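Local coordinates for anti-restriction endonuclease (Enterobacteria phage T4, PDB 3WX4), which inhibits the host McrA endonuclease, which cleaves DNA at modified cytosines, and, as a DNA mimic, inhibits DNA binding by the bacterial histone-like protein H-NS, at residues Asp16-Leu21 with Ser31-Leu36; Phe47-Tyr52 with Lys76-Tyr81. All coordinates share one frame; numbering follows the deposited sequence.

Contact 1. Residues Asp16-Leu21 with Ser31-Leu36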
# COMPACT_ATOMS: atom_id res chain seq x y z
N ASP A 16 -15.05 -0.78 16.03
CA ASP A 16 -16.34 -0.58 16.69
C ASP A 16 -16.88 0.87 16.80
O ASP A 16 -18.05 1.14 16.45
CB ASP A 16 -16.30 -1.14 18.11
CG ASP A 16 -16.04 -2.68 18.16
OD1 ASP A 16 -16.18 -3.42 17.13
OD2 ASP A 16 -15.71 -3.14 19.29
N ILE A 17 -16.06 1.79 17.31
CA ILE A 17 -16.56 3.14 17.49
C ILE A 17 -16.94 3.80 16.15
O ILE A 17 -17.85 4.65 16.13
CB ILE A 17 -15.57 4.02 18.28
CG1 ILE A 17 -16.34 5.18 18.89
CG2 ILE A 17 -14.43 4.56 17.38
CD1 ILE A 17 -15.57 5.93 20.02
N LEU A 18 -16.29 3.40 15.06
CA LEU A 18 -16.64 4.01 13.74
C LEU A 18 -17.90 3.38 13.23
O LEU A 18 -18.73 4.08 12.60
CB LEU A 18 -15.52 3.82 12.69
CG LEU A 18 -14.40 4.87 12.86
CD1 LEU A 18 -13.19 4.44 11.97
CD2 LEU A 18 -14.90 6.32 12.52
N GLU A 19 -18.05 2.06 13.45
CA GLU A 19 -19.29 1.41 13.02
C GLU A 19 -20.47 2.07 13.77
O GLU A 19 -21.52 2.35 13.18
CB GLU A 19 -19.30 -0.08 13.35
CG GLU A 19 -20.64 -0.75 13.07
CD GLU A 19 -20.62 -2.24 13.38
OE1 GLU A 19 -20.15 -2.57 14.51
OE2 GLU A 19 -21.08 -3.03 12.52
N LYS A 20 -20.31 2.34 15.06
CA LYS A 20 -21.38 2.98 15.79
C LYS A 20 -21.64 4.41 15.31
O LYS A 20 -22.79 4.87 15.35
CB LYS A 20 -21.08 3.02 17.29
CG LYS A 20 -21.47 1.75 17.98
CD LYS A 20 -20.85 1.69 19.37
CE LYS A 20 -21.67 0.77 20.27
NZ LYS A 20 -23.07 1.33 20.54
N LEU A 21 -20.57 5.15 14.96
CA LEU A 21 -20.77 6.51 14.47
C LEU A 21 -21.58 6.47 13.16
O LEU A 21 -22.49 7.32 12.93
CB LEU A 21 -19.41 7.18 14.20
CG LEU A 21 -19.56 8.64 13.71
CD1 LEU A 21 -20.10 9.48 14.83
CD2 LEU A 21 -18.22 9.18 13.23
N SER A 31 -17.10 11.53 6.23
CA SER A 31 -16.02 12.55 6.25
C SER A 31 -14.84 12.01 7.03
O SER A 31 -13.69 12.00 6.55
CB SER A 31 -16.47 13.82 6.99
OG SER A 31 -17.64 14.34 6.41
N ILE A 32 -15.10 11.51 8.22
CA ILE A 32 -13.95 11.03 9.01
C ILE A 32 -13.26 9.84 8.39
O ILE A 32 -12.03 9.79 8.31
CB ILE A 32 -14.38 10.68 10.43
CG1 ILE A 32 -14.76 11.99 11.17
CG2 ILE A 32 -13.28 9.85 11.09
CD1 ILE A 32 -15.48 11.79 12.50
N VAL A 33 -14.03 8.88 7.88
CA VAL A 33 -13.38 7.73 7.34
C VAL A 33 -12.55 8.04 6.11
O VAL A 33 -11.50 7.41 5.86
CB VAL A 33 -14.41 6.65 7.03
CG1 VAL A 33 -13.91 5.73 6.01
CG2 VAL A 33 -14.72 5.94 8.29
N ASN A 34 -12.99 9.03 5.34
CA ASN A 34 -12.20 9.30 4.14
C ASN A 34 -10.90 10.09 4.46
O ASN A 34 -9.90 9.93 3.76
CB ASN A 34 -13.10 9.94 3.08
CG ASN A 34 -13.97 8.88 2.34
OD1 ASN A 34 -13.49 8.21 1.38
ND2 ASN A 34 -15.22 8.65 2.82
N GLU A 35 -10.92 10.93 5.50
CA GLU A 35 -9.71 11.65 5.91
C GLU A 35 -8.80 10.64 6.60
O GLU A 35 -7.58 10.67 6.41
CB GLU A 35 -10.01 12.78 6.87
CG GLU A 35 -8.74 13.49 7.32
CD GLU A 35 -8.96 14.61 8.34
OE1 GLU A 35 -8.98 15.77 7.90
OE2 GLU A 35 -9.11 14.35 9.58
N LEU A 36 -9.40 9.71 7.35
CA LEU A 36 -8.61 8.71 8.04
C LEU A 36 -7.78 7.88 7.06
O LEU A 36 -6.53 7.70 7.23
CB LEU A 36 -9.52 7.81 8.89
CG LEU A 36 -8.87 6.58 9.51
CD1 LEU A 36 -7.91 7.03 10.61
CD2 LEU A 36 -9.98 5.67 10.14
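Leu18 spreads its two methyls over helix 26-43, and the touching is divided cleanly between them. CD1 meets Leu36 CD2 at 3.9 Å, while CD2 turns the other way and lies 4.1 Å from Ile32 CG2. That same CD2 also approaches CG2 of Val33, more loosely, at 4.3 Å. Leu18 CG lies anti to the carbonyl carbon (chi1 -81°), and the second torsion (168°) then sets how the two methyls divide. One turn further along, Leu21 reaches out with CD2 alone, 3.9 Å from the CD1 end of Ile32, and these two side chains cross at about a right angle. Ile32 therefore serves both leucines, offering its branch methyl to Leu18 and its chain end to Leu21.

The two helices follow each other closely in the chain, at 16-24 and 26-43, and pack as a splayed helical hairpin: the axes of the short segments run 142° apart in direction and come no nearer than 11.4 Å. At that separation the backbones do not meet, and no hydrogen bond links the segments, so the join consists of aliphatic tips. Ile87 touches both Leu18 and Leu21, and Phe61 of strand 60-65 covers Leu18 and Val33.

The outer surfaces are different in kind. Asp16 and Lys20 on one helix and Ser31, Asn34 and Glu35 on the other are exposed and do not touch the opposite segment; Lys20 rests on Phe91 of helix 88-91 instead. Three of these polar groups are hydrogen-bonded within the chain: Glu35 OE2 with Tyr85 OH, Ser31 OG with Asn27 O, and Asn34 ND2 with His30 O.

Contact 2. Residues Phe47-Tyr52 with Lys76-Tyr81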
# COMPACT_ATOMS: atom_id res chain seq x y z
N PHE A 47 1.48 -0.37 4.41
CA PHE A 47 0.24 -1.12 4.46
C PHE A 47 -0.81 -0.37 3.63
O PHE A 47 -0.66 0.82 3.37
CB PHE A 47 -0.27 -1.34 5.89
CG PHE A 47 -0.70 -0.10 6.61
CD1 PHE A 47 -2.00 0.42 6.47
CD2 PHE A 47 0.16 0.54 7.47
CE1 PHE A 47 -2.41 1.53 7.18
CE2 PHE A 47 -0.24 1.69 8.20
CZ PHE A 47 -1.54 2.18 8.05
N LEU A 48 -1.79 -1.12 3.15
CA LEU A 48 -2.90 -0.52 2.37
C LEU A 48 -4.11 -0.62 3.28
O LEU A 48 -4.21 -1.57 4.09
CB LEU A 48 -3.19 -1.34 1.11
CG LEU A 48 -2.13 -1.33 0.02
CD1 LEU A 48 -2.52 -2.39 -1.05
CD2 LEU A 48 -2.04 0.09 -0.62
N ILE A 49 -5.03 0.33 3.18
CA ILE A 49 -6.23 0.24 4.01
C ILE A 49 -7.35 0.87 3.18
O ILE A 49 -7.08 1.75 2.33
CB ILE A 49 -6.08 0.99 5.32
CG1 ILE A 49 -7.34 0.79 6.17
CG2 ILE A 49 -5.77 2.47 5.06
CD1 ILE A 49 -7.27 1.45 7.52
N GLY A 50 -8.57 0.41 3.39
CA GLY A 50 -9.66 1.00 2.63
C GLY A 50 -10.99 0.53 3.20
O GLY A 50 -11.08 -0.46 3.96
N THR A 51 -12.05 1.24 2.83
CA THR A 51 -13.38 0.85 3.29
C THR A 51 -13.88 -0.17 2.27
O THR A 51 -13.31 -0.35 1.19
CB THR A 51 -14.34 2.08 3.22
OG1 THR A 51 -14.22 2.66 1.92
CG2 THR A 51 -13.90 3.11 4.20
N TYR A 52 -14.96 -0.85 2.64
CA TYR A 52 -15.65 -1.80 1.77
C TYR A 52 -16.86 -1.07 1.14
O TYR A 52 -17.34 -0.11 1.71
CB TYR A 52 -16.20 -2.94 2.59
CG TYR A 52 -15.13 -3.89 3.04
CD1 TYR A 52 -14.62 -4.88 2.18
CD2 TYR A 52 -14.61 -3.79 4.31
CE1 TYR A 52 -13.60 -5.77 2.61
CE2 TYR A 52 -13.60 -4.67 4.74
CZ TYR A 52 -13.11 -5.64 3.90
OH TYR A 52 -12.16 -6.50 4.38
N LYS A 76 -2.25 -0.84 15.62
CA LYS A 76 -1.99 0.14 16.64
C LYS A 76 -1.93 1.51 16.01
O LYS A 76 -2.39 2.50 16.59
CB LYS A 76 -0.64 -0.11 17.33
CG LYS A 76 -0.67 -1.04 18.53
CD LYS A 76 0.77 -1.02 19.16
CE LYS A 76 0.90 -1.92 20.41
NZ LYS A 76 2.34 -1.90 20.92
N THR A 77 -1.30 1.58 14.84
CA THR A 77 -1.17 2.84 14.16
C THR A 77 -2.58 3.34 13.76
O THR A 77 -2.92 4.50 13.95
CB THR A 77 -0.30 2.68 12.90
OG1 THR A 77 1.02 2.28 13.29
CG2 THR A 77 -0.19 4.03 12.13
N ILE A 78 -3.38 2.45 13.20
CA ILE A 78 -4.73 2.84 12.78
C ILE A 78 -5.48 3.41 14.00
O ILE A 78 -6.05 4.50 13.94
CB ILE A 78 -5.49 1.64 12.20
CG1 ILE A 78 -4.86 1.21 10.87
CG2 ILE A 78 -7.01 2.00 11.98
CD1 ILE A 78 -5.34 -0.14 10.43
N MET A 79 -5.44 2.70 15.13
CA MET A 79 -6.16 3.18 16.30
C MET A 79 -5.68 4.49 16.82
O MET A 79 -6.47 5.28 17.32
CB MET A 79 -6.20 2.13 17.40
CG MET A 79 -6.89 0.85 16.95
SD MET A 79 -8.64 1.27 16.33
CE MET A 79 -9.26 2.16 17.75
N ILE A 80 -4.37 4.76 16.74
CA ILE A 80 -3.89 6.07 17.20
C ILE A 80 -4.59 7.18 16.41
O ILE A 80 -5.02 8.19 16.95
CB ILE A 80 -2.34 6.20 17.00
CG1 ILE A 80 -1.63 5.47 18.15
CG2 ILE A 80 -1.93 7.67 17.00
CD1 ILE A 80 -0.17 5.07 17.84
N TYR A 81 -4.68 7.00 15.09
CA TYR A 81 -5.35 7.99 14.25
C TYR A 81 -6.83 8.05 14.59
O TYR A 81 -7.38 9.12 14.68
CB TYR A 81 -5.19 7.63 12.78
CG TYR A 81 -3.83 7.96 12.25
CD1 TYR A 81 -3.63 9.07 11.43
CD2 TYR A 81 -2.74 7.12 12.51
CE1 TYR A 81 -2.37 9.35 10.86
CE2 TYR A 81 -1.49 7.37 11.96
CZ TYR A 81 -1.31 8.48 11.13
OH TYR A 81 -0.09 8.70 10.54
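Ile49 and Ile78 point at each other end to end, strand against helix, and their terminal methyls form the closest approach of the contact: CD1 to CD1, 3.8 Å. The tip of Ile49 also lies 4.1 Å from the CG1 of Ile78, so it sits against the last bond of that side chain. Two torsion patterns bring the ends together. In Ile49 the CG1 branch is anti to the backbone N and the chain continues fully extended (chi2 178°), projecting from the strand like a straight rod. In Ile78 CG1 is instead anti to the carbonyl carbon (chi1 -68°) and CD1 continues extended (chi2 166°), which brings the end of the chain to the tip of Ile49. Their CA atoms remain 9.3 Å apart, a gap bridged by side chains only.

Phe47, two residues earlier on the strand and directed to the same side, supplies the second contact. Its CE1 comes within 4.4 Å of Ile78 CG1, the carbon approaching the ring obliquely, so CG1 of Ile78 has Phe47 and Ile49 as its neighbours on the strand. Leu48, lying between them, turns away and packs on Leu48 of the second subunit.

This is helix-on-sheet packing: helix 71-84 lies against one face of the antiparallel sheet, three-stranded within this chain, here over strand 47-51, whose Leu48 and Gly50 make backbone hydrogen bonds with Ile64 and Tyr62 of strand 60-65. Phe13 and Ile15 add further apolar surface around Ile78. All three touching residues are buried. With only aliphatic and aromatic carbons meeting and no hydrogen bond across, burial of apolar surface probably accounts for the cohesion of the two segments.

Contact 1 and contact 2 are neighbouring parts of one core, their centres 11 Å apart and lying about 7 Å and 4 Å from the centre of the chain. They follow in series, since helix 26-43 is followed, after a short link, by strand 47-51. Helix 26-43 also joins them in space: Leu36 CD1, from contact 1, packs at 3.5 Å against Tyr81 CB on the helix of contact 2, and Val33 lies beside Thr51. Phe61 of strand 60-65 is a neighbour common to both contacts. Contact 2 lies near the second subunit, whereas contact 1 does not touch it.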